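Local atomic coordinates of Nrps/pks (Streptomyces albus, PDB entry 4OPE), a protein that probably condenses acyl units in oxazolomycin biosynthesis, as a ketosynthase domain of an AT-less type I polyketide synthase assembly line. Residues H496-V501 / V524-A529. Numbering follows the deposited sequence.
Sequences HRLAVV and VLTGTA
Ala499 O is gripped twice by the opposing strand: Leu525 N donates to it over 2.8 Å in the carbonyl plane, with an N-H...O angle of 169°, and Val524 CA adds a weaker CA-H...O contact. Leu525 O likewise accepts from Ala499 N at 2.9 Å while Leu498 CA approaches it. A second hydrogen-bonded antiparallel pair, Arg497 with Gly527, is less symmetrical. Arg497 N meets Gly527 O at 2.8 Å, close to the C=O axis, whereas Gly527 N reaches Arg497 O from 37° above the carbonyl plane. Strand 524-528 is an outer strand, within this chain, of a three-stranded antiparallel sheet, with 496-502 in the middle, bonded on its other side to 449-455.

Side chains sort by face. Leu498 has CG opposite its backbone N (chi1 -176°), which sets CG beside Val524 CG1 at 4.1 Å; Val524 CG2 turns instead to Val500 CG2, and helices 458-473 and 505-516 pack on this face, against Leu498, Val500 and Val524 among others. At its end, Thr528 OG1 sits over one face of the His496 ring, offset toward the rim, 4.0 Å from His496 CE1.

Ala499, Arg497 and Leu525 occupy the other face, where helix 541-550 packs. The bent Arg497 chain brings one face of its guanidinium to Ala529 CB, which lies 3.8 Å from the plane, offset toward the rim near Arg497 NH2. Arg497 NE hydrogen-bonds to Met494 O and NH1 to Trp548 O, and the group makes a cation-pi contact with Trp548. Replacing Arg497 by a leucine would probably cost Met494 O and Trp548 O this donor and the Trp548 ring its cation. Four backbone hydrogen bonds join the two strands, while the Arg497 side chain links the sheet to helix 541-550, consistent with the alpha/beta flanking subdomain that, in related ketosynthases, corresponds to the KS-to-AT linker.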
# COMPACT_ATOMS: atom_id res chain seq x y z
N HIS A 496 37.08 -7.36 1.44
CA HIS A 496 38.09 -7.66 2.49
C HIS A 496 37.85 -9.01 3.11
O HIS A 496 36.77 -9.29 3.56
CB HIS A 496 38.14 -6.59 3.57
CG HIS A 496 38.65 -5.30 3.05
ND1 HIS A 496 39.80 -4.71 3.53
CD2 HIS A 496 38.24 -4.54 2.00
CE1 HIS A 496 40.07 -3.64 2.81
NE2 HIS A 496 39.13 -3.50 1.88
N ARG A 497 38.86 -9.86 3.14
CA ARG A 497 38.65 -11.28 3.44
C ARG A 497 39.38 -11.69 4.68
O ARG A 497 40.49 -11.23 4.94
CB ARG A 497 39.13 -12.14 2.27
CG ARG A 497 38.47 -11.82 0.93
CD ARG A 497 37.19 -12.59 0.81
NE ARG A 497 36.39 -12.13 -0.30
CZ ARG A 497 36.02 -12.86 -1.35
NH1 ARG A 497 36.35 -14.14 -1.49
NH2 ARG A 497 35.27 -12.30 -2.25
N LEU A 498 38.74 -12.57 5.43
CA LEU A 498 39.39 -13.29 6.53
C LEU A 498 39.01 -14.80 6.47
O LEU A 498 37.90 -15.14 6.12
CB LEU A 498 39.01 -12.67 7.86
CG LEU A 498 39.69 -13.27 9.06
CD1 LEU A 498 39.85 -12.23 10.15
CD2 LEU A 498 38.93 -14.45 9.63
N ALA A 499 39.93 -15.70 6.81
CA ALA A 499 39.58 -17.12 6.91
C ALA A 499 40.36 -17.84 7.97
O ALA A 499 41.52 -17.51 8.27
CB ALA A 499 39.78 -17.81 5.59
N VAL A 500 39.72 -18.85 8.54
CA VAL A 500 40.34 -19.69 9.54
C VAL A 500 39.93 -21.11 9.29
O VAL A 500 38.79 -21.41 8.91
CB VAL A 500 39.87 -19.33 10.95
CG1 VAL A 500 40.83 -19.88 11.97
CG2 VAL A 500 39.75 -17.82 11.11
N VAL A 501 40.88 -22.00 9.49
CA VAL A 501 40.62 -23.42 9.52
C VAL A 501 40.40 -23.81 10.95
O VAL A 501 41.15 -23.36 11.81
CB VAL A 501 41.78 -24.21 8.96
CG1 VAL A 501 41.36 -25.66 8.82
CG2 VAL A 501 42.17 -23.62 7.62
N VAL A 524 44.94 -17.97 11.00
CA VAL A 524 44.15 -16.91 10.40
C VAL A 524 44.78 -16.30 9.15
O VAL A 524 45.87 -15.77 9.21
CB VAL A 524 43.93 -15.79 11.41
CG1 VAL A 524 43.10 -14.72 10.78
CG2 VAL A 524 43.20 -16.33 12.62
N LEU A 525 44.08 -16.35 8.02
CA LEU A 525 44.59 -15.72 6.80
C LEU A 525 43.74 -14.49 6.46
O LEU A 525 42.56 -14.47 6.70
CB LEU A 525 44.54 -16.69 5.63
CG LEU A 525 45.01 -18.13 5.85
CD1 LEU A 525 44.76 -18.99 4.61
CD2 LEU A 525 46.48 -18.16 6.24
N THR A 526 44.35 -13.47 5.88
CA THR A 526 43.62 -12.29 5.51
C THR A 526 44.08 -11.84 4.15
O THR A 526 45.20 -12.08 3.76
CB THR A 526 43.79 -11.11 6.50
OG1 THR A 526 45.12 -10.61 6.40
CG2 THR A 526 43.53 -11.52 7.92
N GLY A 527 43.21 -11.15 3.43
CA GLY A 527 43.62 -10.57 2.17
C GLY A 527 42.51 -9.77 1.56
O GLY A 527 41.44 -9.68 2.11
N THR A 528 42.79 -9.15 0.44
CA THR A 528 41.76 -8.44 -0.29
C THR A 528 41.53 -9.21 -1.57
O THR A 528 42.46 -9.75 -2.16
CB THR A 528 42.17 -6.99 -0.55
OG1 THR A 528 42.11 -6.29 0.69
CG2 THR A 528 41.19 -6.33 -1.49
N ALA A 529 40.27 -9.29 -1.97
CA ALA A 529 39.97 -10.07 -3.15
C ALA A 529 40.60 -9.41 -4.35
O ALA A 529 40.83 -8.22 -4.34
CB ALA A 529 38.46 -10.18 -3.35